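Local coordinates for protein beta-d-glucoside glucohydrolase (Hypocrea jecorina, PDB 3ZZ1) that probably hydrolyses terminal, non-reducing beta-D-glucosyl residues to release beta-D-glucose in cellulose breakdown, as a secreted family 3 beta-glucosidase, at residues P176-L181 against W679-Q684; E170-N175 against R542-G547. One frame throughout, in Å; residues are numbered along the deposited sequence. Where two conformers were deposited one is given.

Contact 1: P176-L181 against W679-Q684; sequences PDDRTL and WDTASQ
Asp-178 and Trp-679 meet through one short hydrogen bond: the indole NE1 gives its hydrogen to OD2 of the carboxylate over 2.6 Å, with an N-H...O angle of 149°. The oxygen lies at the ring edge, almost in the indole plane, while the indole reaches it on the syn side, though somewhat out of the plane of the carboxylate, which is turned 48° from that of the ring. Asp-178 OD2 also takes a weak bond from Gln-684 NE2 at 3.0 Å; the hydroxyl of Thr-681, a residue modelled in two conformers, is at best a doubtful further donor. Asp-178 holds its CG anti to the backbone N (chi1 -178°), which carries OD2 out from the first turn of helix 178-194 to the indole and the Gln-684 amide. Asp-177 is the N-cap of that helix, its OD2 accepting from Thr-180 N at 3.0 Å. The contact joins the start of a helix in the TIM-barrel-type N-terminal region to the fibronectin type III-like domain, at the turn between strands 678-680 and 685-688. Replacing Asp-178 by an alanine would probably leave the indole N-H without its acceptor and the Gln-684 amide held less firmly on this side. That amide has two further partners: NE2 donates in its own plane to a lone pair of Thr-681 O, and OE1 bonds to Tyr-217 OH. Arg-179 packs alongside the strand, its CG 3.3 Å from Trp-679 O, and its extended chain takes the guanidinium onward to a salt bridge with Glu-183 and hydrogen bonds with Arg-645 O and Thr-646 OG1.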
ATOM      1  N   PRO A 176      15.470   5.868 -13.704  1.00 14.17           N
ATOM      2  CA  PRO A 176      15.384   7.264 -13.270  1.00 14.30           C
ATOM      3  C   PRO A 176      16.749   7.833 -12.903  1.00 14.41           C
ATOM      4  O   PRO A 176      17.696   7.071 -12.692  1.00 14.30           O
ATOM      5  CB  PRO A 176      14.516   7.182 -12.010  1.00 14.34           C
ATOM      6  CG  PRO A 176      14.814   5.842 -11.457  1.00 14.09           C
ATOM      7  CD  PRO A 176      14.994   4.946 -12.658  1.00 13.91           C
ATOM      8  N   ASP A 177      16.836   9.160 -12.822  1.00 14.56           N
ATOM      9  CA  ASP A 177      18.012   9.829 -12.260  1.00 14.96           C
ATOM     10  C   ASP A 177      18.169   9.469 -10.780  1.00 14.75           C
ATOM     11  O   ASP A 177      17.231   8.960 -10.146  1.00 14.79           O
ATOM     12  CB  ASP A 177      17.912  11.351 -12.433  1.00 15.35           C
ATOM     13  CG  ASP A 177      16.722  11.947 -11.693  1.00 16.22           C
ATOM     14  OD1 ASP A 177      15.603  11.930 -12.238  1.00 19.32           O
ATOM     15  OD2 ASP A 177      16.896  12.417 -10.557  1.00 17.64           O
ATOM     16  N   ASP A 178      19.352   9.737 -10.235  1.00 14.45           N
ATOM     17  CA  ASP A 178      19.677   9.370  -8.859  1.00 14.23           C
ATOM     18  C   ASP A 178      18.751  10.014  -7.822  1.00 13.94           C
ATOM     19  O   ASP A 178      18.269   9.330  -6.916  1.00 13.80           O
ATOM     20  CB  ASP A 178      21.138   9.703  -8.547  1.00 14.37           C
ATOM     21  CG  ASP A 178      21.540   9.290  -7.147  1.00 15.15           C
ATOM     22  OD1 ASP A 178      21.738   8.081  -6.914  1.00 15.07           O
ATOM     23  OD2 ASP A 178      21.658  10.180  -6.278  1.00 17.11           O
ATOM     24  N   ARG A 179      18.501  11.316  -7.954  1.00 13.48           N
ATOM     25  CA  ARG A 179      17.649  12.016  -6.994  1.00 13.20           C
ATOM     26  C   ARG A 179      16.239  11.428  -6.957  1.00 12.92           C
ATOM     27  O   ARG A 179      15.679  11.243  -5.876  1.00 13.05           O
ATOM     28  CB  ARG A 179      17.607  13.528  -7.245  1.00 13.22           C
ATOM     29  CG  ARG A 179      16.884  14.292  -6.135  1.00 13.12           C
ATOM     30  CD  ARG A 179      16.866  15.792  -6.368  1.00 13.45           C
ATOM     31  NE  ARG A 179      15.899  16.436  -5.480  1.00 12.82           N
ATOM     32  CZ  ARG A 179      15.312  17.607  -5.715  1.00 12.46           C
ATOM     33  NH1 ARG A 179      15.588  18.292  -6.819  1.00 11.38           N
ATOM     34  NH2 ARG A 179      14.436  18.089  -4.841  1.00 11.94           N
ATOM     35  N   THR A 180      15.685  11.124  -8.130  1.00 12.41           N
ATOM     36  CA  THR A 180      14.363  10.509  -8.237  1.00 12.29           C
ATOM     37  C   THR A 180      14.332   9.143  -7.554  1.00 12.35           C
ATOM     38  O   THR A 180      13.396   8.836  -6.809  1.00 12.27           O
ATOM     39  CB  THR A 180      13.913  10.368  -9.711  1.00 12.27           C
ATOM     40  OG1 THR A 180      13.872  11.662 -10.320  1.00 12.80           O
ATOM     41  CG2 THR A 180      12.524   9.741  -9.806  1.00 12.10           C
ATOM     42  N   LEU A 181      15.357   8.332  -7.811  1.00 12.34           N
ATOM     43  CA  LEU A 181      15.468   7.017  -7.197  1.00 12.40           C
ATOM     44  C   LEU A 181      15.396   7.111  -5.673  1.00 12.28           C
ATOM     45  O   LEU A 181      14.656   6.357  -5.043  1.00 12.24           O
ATOM     46  CB  LEU A 181      16.754   6.300  -7.642  1.00 12.41           C
ATOM     47  CG  LEU A 181      17.102   4.968  -6.953  1.00 12.69           C
ATOM     48  CD1 LEU A 181      16.047   3.906  -7.225  1.00 12.78           C
ATOM     49  CD2 LEU A 181      18.472   4.467  -7.372  1.00 12.35           C
ATOM     50  N   TRP A 679      17.449  15.004  -1.617  1.00 11.71           N
ATOM     51  CA  TRP A 679      18.630  14.168  -1.825  1.00 12.03           C
ATOM     52  C   TRP A 679      19.594  14.860  -2.783  1.00 12.53           C
ATOM     53  O   TRP A 679      19.241  15.127  -3.931  1.00 12.49           O
ATOM     54  CB  TRP A 679      18.221  12.802  -2.378  1.00 11.82           C
ATOM     55  CG  TRP A 679      19.379  11.894  -2.714  1.00 11.17           C
ATOM     56  CD1 TRP A 679      19.902  11.658  -3.953  1.00 11.18           C
ATOM     57  CD2 TRP A 679      20.141  11.101  -1.797  1.00  9.95           C
ATOM     58  NE1 TRP A 679      20.943  10.767  -3.866  1.00 10.61           N
ATOM     59  CE2 TRP A 679      21.110  10.407  -2.555  1.00 10.51           C
ATOM     60  CE3 TRP A 679      20.096  10.905  -0.408  1.00  9.43           C
ATOM     61  CZ2 TRP A 679      22.033   9.529  -1.970  1.00 10.16           C
ATOM     62  CZ3 TRP A 679      21.018  10.034   0.176  1.00 10.13           C
ATOM     63  CH2 TRP A 679      21.970   9.354  -0.608  1.00  9.44           C
ATOM     64  N   ASP A 680      20.800  15.158  -2.306  1.00 13.08           N
ATOM     65  CA  ASP A 680      21.850  15.719  -3.157  1.00 13.97           C
ATOM     66  C   ASP A 680      22.669  14.577  -3.745  1.00 14.52           C
ATOM     67  O   ASP A 680      23.343  13.854  -3.005  1.00 14.75           O
ATOM     68  CB  ASP A 680      22.751  16.678  -2.371  1.00 13.97           C
ATOM     69  CG  ASP A 680      23.878  17.249  -3.224  1.00 14.58           C
ATOM     70  OD1 ASP A 680      23.605  18.146  -4.048  1.00 15.17           O
ATOM     71  OD2 ASP A 680      25.034  16.798  -3.076  1.00 14.69           O
ATOM     72  N   THR A 681      22.600  14.433  -5.070  1.00 14.94           N
ATOM     73  CA  THR A 681      23.264  13.329  -5.771  0.50 15.31           C
ATOM     74  C   THR A 681      24.789  13.362  -5.650  1.00 15.36           C
ATOM     75  O   THR A 681      25.401  12.339  -5.345  1.00 15.57           O
ATOM     76  CB  THR A 681      22.818  13.197  -7.270  0.50 15.34           C
ATOM     77  OG1 THR A 681      23.685  12.286  -7.961  0.50 15.85           O
ATOM     78  CG2 THR A 681      22.836  14.536  -7.992  0.50 15.55           C
ATOM     79  N   ALA A 682      25.395  14.526  -5.871  1.00 15.61           N
ATOM     80  CA  ALA A 682      26.856  14.658  -5.840  1.00 15.74           C
ATOM     81  C   ALA A 682      27.483  14.183  -4.531  1.00 15.63           C
ATOM     82  O   ALA A 682      28.470  13.454  -4.548  1.00 15.99           O
ATOM     83  CB  ALA A 682      27.281  16.096  -6.162  1.00 15.70           C
ATOM     84  N   SER A 683      26.902  14.577  -3.400  1.00 15.53           N
ATOM     85  CA  SER A 683      27.427  14.186  -2.087  1.00 15.16           C
ATOM     86  C   SER A 683      26.755  12.938  -1.500  1.00 15.08           C
ATOM     87  O   SER A 683      27.183  12.435  -0.458  1.00 15.14           O
ATOM     88  CB  SER A 683      27.337  15.355  -1.100  1.00 15.17           C
ATOM     89  OG  SER A 683      25.993  15.775  -0.918  1.00 15.40           O
ATOM     90  N   GLN A 684      25.719  12.436  -2.176  1.00 14.72           N
ATOM     91  CA  GLN A 684      24.935  11.276  -1.705  1.00 14.61           C
ATOM     92  C   GLN A 684      24.471  11.477  -0.257  1.00 14.41           C
ATOM     93  O   GLN A 684      24.695  10.636   0.619  1.00 14.49           O
ATOM     94  CB  GLN A 684      25.706   9.953  -1.879  1.00 14.58           C
ATOM     95  CG  GLN A 684      26.063   9.610  -3.329  1.00 14.71           C
ATOM     96  CD  GLN A 684      24.963   8.850  -4.054  1.00 14.93           C
ATOM     97  OE1 GLN A 684      24.795   7.638  -3.871  1.00 14.45           O
ATOM     98  NE2 GLN A 684      24.227   9.553  -4.909  1.00 14.39           N
TER

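Contact 2: E170-N175 against R542-G547; sequences ETISSN and RIVSGG
Ser-173 and Gly-547 are joined by a backbone hydrogen bond at the edge of a small mixed sheet, where strand 173-174, from the N-terminal family 3 region, runs parallel to strand 548-549 of the C-terminal region. Ser-173 N donates to Gly-547 O over 3.0 Å with an N-H...O angle of 161°, a fairly straight bond whose donor is tilted 32° from the carbonyl plane. Backbone bonds of Ser-173 and Asn-175 with Asp-549 continue the pairing, and on its other flank strand 173-174 bonds to Lys-206. The hydroxyl of Ser-173 takes no part in the link to 542-547: it is bound to Thr-209 N.

A water makes the second polar connection. It donates to both carbonyl oxygens, 2.8 Å from Thr-171 O and 2.6 Å from Gly-547 O, and so fills the place between two acceptors that stand 4.5 Å apart and could not bond to each other. Gly-547 O is thus gripped by two donors, one backbone N-H and one water.

The apolar part rests on Ile-172. With CG1 anti to the backbone N (chi1 -161°) and chi2 likewise extended, the side chain runs out past the two glycines, CG1 lying 3.8 Å from Gly-547 O. Its end crosses Val-544 at about a right angle, CD1 resting 3.9 Å from Val-544 CB. The backbone of Val-544 is held separately, its O accepting from Gln-165 NE2, and the isoleucine side chain also touches Gln-165. Between the two glycines, the carbonyl of Gly-546 turns its oxygen to the same methyl, leaving Ile-172 CD1 3.7 Å from Gly-546 O.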
ATOM      1  N   GLU A 170       9.473  -8.491 -15.868  1.00 12.73           N
ATOM      2  CA  GLU A 170      10.659  -9.351 -15.756  1.00 13.15           C
ATOM      3  C   GLU A 170      11.805  -8.959 -16.695  1.00 13.19           C
ATOM      4  O   GLU A 170      12.906  -9.512 -16.596  1.00 13.16           O
ATOM      5  CB  GLU A 170      10.288 -10.829 -15.956  1.00 13.26           C
ATOM      6  CG  GLU A 170       9.331 -11.364 -14.896  1.00 14.26           C
ATOM      7  CD  GLU A 170       9.147 -12.866 -14.953  1.00 16.30           C
ATOM      8  OE1 GLU A 170      10.152 -13.601 -15.083  1.00 17.62           O
ATOM      9  OE2 GLU A 170       7.992 -13.317 -14.850  1.00 17.25           O
ATOM     10  N   THR A 171      11.543  -8.011 -17.597  1.00 13.19           N
ATOM     11  CA  THR A 171      12.524  -7.606 -18.610  1.00 13.27           C
ATOM     12  C   THR A 171      12.789  -6.097 -18.667  1.00 13.28           C
ATOM     13  O   THR A 171      13.922  -5.676 -18.922  1.00 13.14           O
ATOM     14  CB  THR A 171      12.129  -8.098 -20.024  1.00 13.31           C
ATOM     15  OG1 THR A 171      10.834  -7.590 -20.374  1.00 13.46           O
ATOM     16  CG2 THR A 171      12.118  -9.629 -20.089  1.00 13.34           C
ATOM     17  N   ILE A 172      11.749  -5.292 -18.436  1.00 13.05           N
ATOM     18  CA  ILE A 172      11.865  -3.832 -18.504  1.00 13.02           C
ATOM     19  C   ILE A 172      12.912  -3.272 -17.534  1.00 13.19           C
ATOM     20  O   ILE A 172      13.105  -3.796 -16.432  1.00 13.03           O
ATOM     21  CB  ILE A 172      10.488  -3.125 -18.285  1.00 12.98           C
ATOM     22  CG1 ILE A 172      10.525  -1.688 -18.815  1.00 12.53           C
ATOM     23  CG2 ILE A 172      10.047  -3.192 -16.810  1.00 12.71           C
ATOM     24  CD1 ILE A 172       9.146  -1.042 -19.000  1.00 13.57           C
ATOM     25  N   SER A 173      13.589  -2.208 -17.968  1.00 13.30           N
ATOM     26  CA  SER A 173      14.544  -1.496 -17.128  1.00 13.33           C
ATOM     27  C   SER A 173      13.982  -0.129 -16.738  1.00 13.47           C
ATOM     28  O   SER A 173      13.571   0.656 -17.599  1.00 13.20           O
ATOM     29  CB  SER A 173      15.886  -1.349 -17.852  1.00 13.55           C
ATOM     30  OG  SER A 173      16.883  -0.810 -16.999  1.00 13.87           O
ATOM     31  N   SER A 174      13.948   0.131 -15.433  1.00 13.50           N
ATOM     32  CA  SER A 174      13.544   1.427 -14.896  1.00 13.69           C
ATOM     33  C   SER A 174      14.792   2.270 -14.681  1.00 13.65           C
ATOM     34  O   SER A 174      15.651   1.906 -13.881  1.00 13.60           O
ATOM     35  CB  SER A 174      12.807   1.247 -13.568  1.00 13.63           C
ATOM     36  OG  SER A 174      11.588   0.541 -13.740  1.00 13.94           O
ATOM     37  N   ASN A 175      14.901   3.385 -15.401  1.00 13.88           N
ATOM     38  CA  ASN A 175      16.139   4.175 -15.388  1.00 14.30           C
ATOM     39  C   ASN A 175      15.976   5.635 -14.932  1.00 14.32           C
ATOM     40  O   ASN A 175      16.329   6.552 -15.680  1.00 14.57           O
ATOM     41  CB  ASN A 175      16.818   4.157 -16.773  1.00 14.51           C
ATOM     42  CG  ASN A 175      16.936   2.762 -17.371  1.00 15.05           C
ATOM     43  OD1 ASN A 175      17.090   1.772 -16.658  1.00 16.19           O
ATOM     44  ND2 ASN A 175      16.871   2.684 -18.699  1.00 14.74           N
ATOM     45  N   ARG A 542       2.595   6.556 -18.654  1.00 16.43           N
ATOM     46  CA  ARG A 542       1.817   5.483 -19.271  1.00 16.70           C
ATOM     47  C   ARG A 542       2.512   4.158 -19.016  1.00 16.44           C
ATOM     48  O   ARG A 542       3.709   4.133 -18.714  1.00 16.38           O
ATOM     49  CB  ARG A 542       1.706   5.684 -20.790  1.00 16.92           C
ATOM     50  CG  ARG A 542       1.195   7.044 -21.257  1.00 18.40           C
ATOM     51  CD  ARG A 542      -0.312   7.172 -21.127  1.00 20.14           C
ATOM     52  NE  ARG A 542      -0.800   8.387 -21.777  1.00 22.35           N
ATOM     53  CZ  ARG A 542      -0.888   9.579 -21.190  1.00 23.18           C
ATOM     54  NH1 ARG A 542      -0.519   9.732 -19.925  1.00 23.96           N
ATOM     55  NH2 ARG A 542      -1.345  10.623 -21.869  1.00 23.40           N
ATOM     56  N   ILE A 543       1.769   3.060 -19.149  1.00 16.03           N
ATOM     57  CA  ILE A 543       2.369   1.725 -19.180  1.00 15.92           C
ATOM     58  C   ILE A 543       3.286   1.634 -20.414  1.00 15.93           C
ATOM     59  O   ILE A 543       2.831   1.782 -21.550  1.00 15.65           O
ATOM     60  CB  ILE A 543       1.288   0.599 -19.214  1.00 15.84           C
ATOM     61  CG1 ILE A 543       0.354   0.671 -17.990  1.00 15.53           C
ATOM     62  CG2 ILE A 543       1.928  -0.778 -19.360  1.00 15.74           C
ATOM     63  CD1 ILE A 543       1.032   0.581 -16.624  1.00 14.76           C
ATOM     64  N   VAL A 544       4.575   1.404 -20.176  1.00 16.01           N
ATOM     65  CA  VAL A 544       5.580   1.395 -21.246  1.00 16.23           C
ATOM     66  C   VAL A 544       5.631   0.038 -21.959  1.00 16.19           C
ATOM     67  O   VAL A 544       5.684  -1.011 -21.310  1.00 16.09           O
ATOM     68  CB  VAL A 544       6.984   1.782 -20.704  1.00 16.33           C
ATOM     69  CG1 VAL A 544       8.022   1.798 -21.822  1.00 16.37           C
ATOM     70  CG2 VAL A 544       6.931   3.141 -20.007  1.00 16.34           C
ATOM     71  N   SER A 545       5.611   0.074 -23.292  1.00 16.14           N
ATOM     72  CA  SER A 545       5.662  -1.143 -24.117  1.00 16.30           C
ATOM     73  C   SER A 545       7.080  -1.559 -24.521  1.00 16.11           C
ATOM     74  O   SER A 545       7.309  -2.718 -24.887  1.00 16.16           O
ATOM     75  CB  SER A 545       4.796  -0.979 -25.371  1.00 16.42           C
ATOM     76  OG  SER A 545       5.319   0.036 -26.214  1.00 16.91           O
ATOM     77  N   GLY A 546       8.022  -0.622 -24.449  1.00 16.01           N
ATOM     78  CA  GLY A 546       9.413  -0.888 -24.820  1.00 15.93           C
ATOM     79  C   GLY A 546      10.262  -1.476 -23.705  1.00 15.86           C
ATOM     80  O   GLY A 546       9.767  -1.756 -22.607  1.00 15.83           O
ATOM     81  N   GLY A 547      11.551  -1.647 -23.986  1.00 15.61           N
ATOM     82  CA  GLY A 547      12.488  -2.221 -23.021  1.00 15.57           C
ATOM     83  C   GLY A 547      12.946  -1.272 -21.921  1.00 15.53           C
ATOM     84  O   GLY A 547      13.599  -1.702 -20.966  1.00 15.41           O
TER
HETATM   85  O   HOH W   1      15.148  -3.820 -20.643  1.00 17.54           O

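The segments 170-175 and 176-181 follow one another without a gap, so one side of each contact comes from a single run of the N-terminal region that leaves strand 173-174 and enters helix 178-194. The centres of contacts 1 and 2 are about 21 Å apart, and apart from this chain connection they do not touch. Contact 2 ties that run to the C-terminal family 3 region, contact 1 to the fibronectin type III-like domain, so one short piece of chain meets both later parts of the molecule. Their centres lie about 24 Å (contact 1) and 22 Å (contact 2) from the centre of the chain; contact 1 is a surface contact, while contact 2 is partly buried.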